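Uncharacterized peroxidase-related protein (Silicibacter sp., PDB 2PFX) is of uncharacterised function but, as a peroxidase-related member of the carboxymuconolactone decarboxylase family (AhpD-like clan), is probably an oxidoreductase. Local coordinates at residues 13-27 and 41-55. Numbering follows the deposited sequence.
Sequences LPMADPLPDETQKYF and LKAYAFNVEKLNAFT
F27, A45 and M15 meet in an apolar contact near the N-terminal end of this all-helical chain, where the loop and first turns of helix 21-34 pack on the corner between helices 39-44 and 48-63. The N-to-C directions of segments 21-27 and 48-55 are 38° apart, with a closest axis approach of 11.5 Å; T23 CG2 and Y26 span it to L51 CD2. F27 CZ lies 3.6 Å from A45 CB, while CE1 of that ring rests near L41 CB. With chi1 at -55°, T23 turns CG2 away from its backbone N and onto one face of the F27 ring; the M15 selenium lies at the edge of that ring, in its plane. M15, a selenomethionine, is poorly ordered; as modelled, its chain bends at chi3 and CE comes 3.5 Å from K42 CB. Further along the helix, Y26 passes L41 at about a right angle, its OH reaching T55 CG2. At the other end, L13 CD2 stands 4.0 Å from the centroid of the F46 ring, 9° off the normal, a CH-pi contact, and W159 of the second subunit meets that ring edge-to-face. F46 CA lies 3.4 Å from M15 O, a CA-H...O contact. Cutting F27 back to an alanine is likely to open a gap beside A45 CB and deprive T23 CG2 of the ring face it covers. No direct hydrogen bond joins the segments; one water links T23 OG1 (2.7 Å) to A45 O, to which it donates. Cohesion therefore rests mainly on apolar packing, with this water providing a polar bridge between helix 21-34 and the turn at A45.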
# COMPACT_ATOMS: atom_id res chain seq x y z
N LEU A 13 21.79 -10.07 -24.84
CA LEU A 13 21.03 -11.10 -25.52
C LEU A 13 21.11 -10.83 -27.03
O LEU A 13 20.11 -10.35 -27.56
CB LEU A 13 19.58 -11.20 -25.03
CG LEU A 13 19.25 -12.36 -24.09
CD1 LEU A 13 17.83 -12.29 -23.59
CD2 LEU A 13 19.47 -13.72 -24.76
N PRO A 14 22.26 -11.13 -27.63
CA PRO A 14 22.47 -10.87 -29.06
C PRO A 14 21.44 -11.54 -29.98
O PRO A 14 20.97 -12.61 -29.60
CB PRO A 14 23.85 -11.46 -29.34
CG PRO A 14 24.12 -12.41 -28.22
CD PRO A 14 23.47 -11.75 -27.04
N MSE A 15 21.14 -10.91 -31.11
CA MSE A 15 20.11 -11.20 -32.08
C MSE A 15 20.34 -12.33 -33.08
O MSE A 15 19.39 -13.09 -33.37
CB MSE A 15 19.84 -9.94 -32.95
CG MSE A 15 18.36 -9.64 -32.96
SE MSE A 15 17.90 -7.88 -33.61
CE MSE A 15 18.57 -6.99 -32.03
N ALA A 16 21.49 -12.49 -33.68
CA ALA A 16 22.74 -11.77 -33.61
C ALA A 16 23.12 -11.27 -35.00
O ALA A 16 22.17 -11.06 -35.78
CB ALA A 16 23.79 -12.65 -32.95
N ASP A 17 24.37 -11.06 -35.34
CA ASP A 17 24.87 -10.32 -36.49
C ASP A 17 24.18 -10.70 -37.78
O ASP A 17 23.33 -9.89 -38.21
CB ASP A 17 26.40 -10.45 -36.58
N PRO A 18 24.39 -11.80 -38.47
CA PRO A 18 23.53 -11.93 -39.68
C PRO A 18 22.16 -12.40 -39.22
O PRO A 18 22.00 -13.56 -38.82
CB PRO A 18 24.26 -12.97 -40.52
CG PRO A 18 24.94 -13.84 -39.53
CD PRO A 18 25.26 -12.97 -38.34
N LEU A 19 21.13 -11.55 -39.28
CA LEU A 19 19.85 -12.12 -38.89
C LEU A 19 19.42 -13.23 -39.85
O LEU A 19 19.76 -13.22 -41.02
CB LEU A 19 18.73 -11.08 -38.86
CG LEU A 19 18.77 -10.09 -37.69
CD1 LEU A 19 17.76 -8.97 -37.92
CD2 LEU A 19 18.54 -10.81 -36.37
N PRO A 20 18.66 -14.19 -39.33
CA PRO A 20 18.01 -15.15 -40.22
C PRO A 20 17.21 -14.35 -41.25
O PRO A 20 16.68 -13.31 -40.89
CB PRO A 20 17.07 -15.93 -39.32
CG PRO A 20 17.64 -15.76 -37.95
CD PRO A 20 18.34 -14.43 -37.92
N ASP A 21 17.20 -14.87 -42.47
CA ASP A 21 16.56 -14.15 -43.56
C ASP A 21 15.12 -13.77 -43.22
O ASP A 21 14.74 -12.64 -43.51
CB ASP A 21 16.58 -15.03 -44.80
CG ASP A 21 17.87 -15.02 -45.57
OD1 ASP A 21 18.85 -14.37 -45.16
OD2 ASP A 21 17.88 -15.68 -46.63
N GLU A 22 14.35 -14.70 -42.66
CA GLU A 22 12.95 -14.36 -42.35
C GLU A 22 12.79 -13.25 -41.34
O GLU A 22 11.82 -12.47 -41.37
CB GLU A 22 12.23 -15.63 -41.87
CG GLU A 22 11.90 -16.57 -43.01
CD GLU A 22 11.19 -15.95 -44.20
OE1 GLU A 22 10.01 -15.57 -44.11
OE2 GLU A 22 11.83 -15.81 -45.26
N THR A 23 13.72 -13.12 -40.40
CA THR A 23 13.62 -12.04 -39.42
C THR A 23 14.06 -10.71 -40.00
O THR A 23 13.49 -9.65 -39.74
CB THR A 23 14.46 -12.39 -38.18
OG1 THR A 23 14.06 -13.68 -37.66
CG2 THR A 23 14.23 -11.31 -37.13
N GLN A 24 15.12 -10.76 -40.81
CA GLN A 24 15.55 -9.62 -41.59
C GLN A 24 14.44 -9.03 -42.46
O GLN A 24 14.25 -7.82 -42.48
CB GLN A 24 16.72 -10.03 -42.51
CG GLN A 24 17.21 -8.87 -43.38
CD GLN A 24 17.53 -7.67 -42.50
OE1 GLN A 24 18.39 -7.82 -41.63
NE2 GLN A 24 16.84 -6.56 -42.72
N LYS A 25 13.77 -9.92 -43.17
CA LYS A 25 12.63 -9.58 -44.01
C LYS A 25 11.51 -8.92 -43.21
O LYS A 25 10.91 -7.91 -43.60
CB LYS A 25 12.08 -10.83 -44.70
CG LYS A 25 12.69 -11.16 -46.04
CD LYS A 25 12.27 -12.54 -46.52
CE LYS A 25 10.78 -12.54 -46.86
NZ LYS A 25 10.37 -13.83 -47.44
N TYR A 26 11.23 -9.50 -42.06
CA TYR A 26 10.15 -9.02 -41.20
C TYR A 26 10.47 -7.60 -40.75
O TYR A 26 9.69 -6.66 -40.72
CB TYR A 26 9.96 -9.95 -40.00
CG TYR A 26 8.91 -9.46 -39.02
CD1 TYR A 26 7.57 -9.38 -39.37
CD2 TYR A 26 9.27 -9.09 -37.73
CE1 TYR A 26 6.62 -8.94 -38.48
CE2 TYR A 26 8.33 -8.65 -36.83
CZ TYR A 26 7.01 -8.58 -37.21
OH TYR A 26 6.08 -8.13 -36.29
N PHE A 27 11.73 -7.42 -40.39
CA PHE A 27 12.15 -6.10 -39.94
C PHE A 27 12.11 -5.09 -41.06
O PHE A 27 11.87 -3.91 -40.80
CB PHE A 27 13.54 -6.23 -39.31
CG PHE A 27 13.53 -6.78 -37.89
CD1 PHE A 27 12.40 -7.26 -37.26
CD2 PHE A 27 14.74 -6.81 -37.20
CE1 PHE A 27 12.43 -7.74 -35.97
CE2 PHE A 27 14.78 -7.27 -35.90
CZ PHE A 27 13.63 -7.72 -35.30
N LEU A 41 10.66 -5.66 -30.44
CA LEU A 41 10.84 -6.75 -31.39
C LEU A 41 12.30 -7.18 -31.47
O LEU A 41 12.57 -8.37 -31.56
CB LEU A 41 10.32 -6.36 -32.76
CG LEU A 41 8.84 -6.01 -32.83
CD1 LEU A 41 8.52 -5.53 -34.24
CD2 LEU A 41 7.99 -7.18 -32.37
N LYS A 42 13.21 -6.22 -31.43
CA LYS A 42 14.63 -6.59 -31.42
C LYS A 42 14.96 -7.41 -30.19
O LYS A 42 15.84 -8.27 -30.21
CB LYS A 42 15.51 -5.34 -31.51
CG LYS A 42 15.22 -4.46 -32.71
CD LYS A 42 16.10 -3.21 -32.75
CE LYS A 42 16.19 -2.66 -34.17
NZ LYS A 42 16.58 -1.23 -34.15
N ALA A 43 14.22 -7.16 -29.11
CA ALA A 43 14.47 -7.87 -27.87
C ALA A 43 14.14 -9.35 -28.00
O ALA A 43 14.88 -10.19 -27.49
CB ALA A 43 13.70 -7.22 -26.71
N TYR A 44 13.04 -9.64 -28.69
CA TYR A 44 12.61 -11.03 -28.86
C TYR A 44 13.30 -11.71 -30.03
O TYR A 44 13.24 -12.95 -30.13
CB TYR A 44 11.09 -11.11 -29.07
CG TYR A 44 10.34 -10.99 -27.76
CD1 TYR A 44 9.98 -9.74 -27.29
CD2 TYR A 44 10.02 -12.10 -27.00
CE1 TYR A 44 9.30 -9.62 -26.09
CE2 TYR A 44 9.33 -12.00 -25.81
CZ TYR A 44 8.98 -10.75 -25.36
OH TYR A 44 8.30 -10.62 -24.18
N ALA A 45 13.91 -10.90 -30.88
CA ALA A 45 14.49 -11.40 -32.12
C ALA A 45 15.70 -12.31 -31.98
O ALA A 45 16.17 -12.86 -32.99
CB ALA A 45 14.81 -10.21 -33.02
N PHE A 46 16.24 -12.53 -30.80
CA PHE A 46 17.30 -13.53 -30.68
C PHE A 46 16.80 -14.94 -30.92
O PHE A 46 17.58 -15.87 -31.17
CB PHE A 46 17.97 -13.46 -29.29
CG PHE A 46 17.12 -13.96 -28.14
CD1 PHE A 46 16.22 -13.08 -27.55
CD2 PHE A 46 17.21 -15.25 -27.67
CE1 PHE A 46 15.43 -13.51 -26.50
CE2 PHE A 46 16.41 -15.69 -26.62
CZ PHE A 46 15.51 -14.80 -26.05
N ASN A 47 15.48 -15.12 -30.86
CA ASN A 47 14.89 -16.45 -31.07
C ASN A 47 13.58 -16.31 -31.85
O ASN A 47 12.61 -15.72 -31.35
CB ASN A 47 14.66 -17.10 -29.72
CG ASN A 47 14.05 -18.47 -29.78
OD1 ASN A 47 13.03 -18.67 -30.45
ND2 ASN A 47 14.66 -19.40 -29.06
N VAL A 48 13.52 -16.80 -33.09
CA VAL A 48 12.35 -16.42 -33.88
C VAL A 48 11.06 -17.03 -33.36
O VAL A 48 9.97 -16.53 -33.57
CB VAL A 48 12.63 -16.75 -35.37
CG1 VAL A 48 12.88 -18.23 -35.62
CG2 VAL A 48 11.48 -16.18 -36.17
N GLU A 49 11.15 -18.17 -32.68
CA GLU A 49 9.98 -18.79 -32.08
C GLU A 49 9.36 -17.87 -31.04
O GLU A 49 8.15 -17.72 -30.92
CB GLU A 49 10.32 -20.10 -31.41
CG GLU A 49 10.51 -21.31 -32.31
CD GLU A 49 11.24 -21.01 -33.61
OE1 GLU A 49 10.62 -20.34 -34.47
OE2 GLU A 49 12.41 -21.43 -33.76
N LYS A 50 10.23 -17.25 -30.24
CA LYS A 50 9.78 -16.32 -29.23
C LYS A 50 9.17 -15.08 -29.86
O LYS A 50 8.12 -14.59 -29.44
CB LYS A 50 10.95 -15.98 -28.31
CG LYS A 50 11.44 -17.20 -27.53
CD LYS A 50 12.31 -16.82 -26.34
CE LYS A 50 12.76 -18.06 -25.57
NZ LYS A 50 11.64 -18.68 -24.80
N LEU A 51 9.81 -14.57 -30.89
CA LEU A 51 9.31 -13.39 -31.60
C LEU A 51 7.96 -13.67 -32.22
O LEU A 51 7.01 -12.89 -32.23
CB LEU A 51 10.30 -13.01 -32.70
CG LEU A 51 9.89 -11.90 -33.67
CD1 LEU A 51 9.75 -10.57 -32.94
CD2 LEU A 51 10.89 -11.83 -34.80
N ASN A 52 7.84 -14.86 -32.81
CA ASN A 52 6.59 -15.31 -33.40
C ASN A 52 5.45 -15.37 -32.40
O ASN A 52 4.32 -14.96 -32.68
CB ASN A 52 6.82 -16.69 -34.02
CG ASN A 52 7.55 -16.61 -35.34
OD1 ASN A 52 7.71 -15.56 -35.95
ND2 ASN A 52 7.98 -17.79 -35.77
N ALA A 53 5.72 -15.89 -31.21
CA ALA A 53 4.67 -16.03 -30.19
C ALA A 53 4.23 -14.71 -29.59
O ALA A 53 3.07 -14.47 -29.24
CB ALA A 53 5.17 -16.96 -29.09
N PHE A 54 5.25 -13.84 -29.47
CA PHE A 54 5.01 -12.51 -28.93
C PHE A 54 4.11 -11.73 -29.89
O PHE A 54 3.07 -11.18 -29.56
CB PHE A 54 6.33 -11.75 -28.70
CG PHE A 54 6.04 -10.33 -28.24
CD1 PHE A 54 5.64 -10.09 -26.93
CD2 PHE A 54 6.16 -9.27 -29.11
CE1 PHE A 54 5.38 -8.81 -26.52
CE2 PHE A 54 5.90 -7.98 -28.71
CZ PHE A 54 5.48 -7.76 -27.40
N THR A 55 4.58 -11.69 -31.13
CA THR A 55 3.89 -10.91 -32.15
C THR A 55 2.52 -11.50 -32.47
O THR A 55 1.60 -10.71 -32.73
CB THR A 55 4.73 -10.79 -33.45
OG1 THR A 55 4.89 -12.09 -34.00
CG2 THR A 55 6.07 -10.17 -33.09
O HOH W 1 15.21 -14.46 -35.34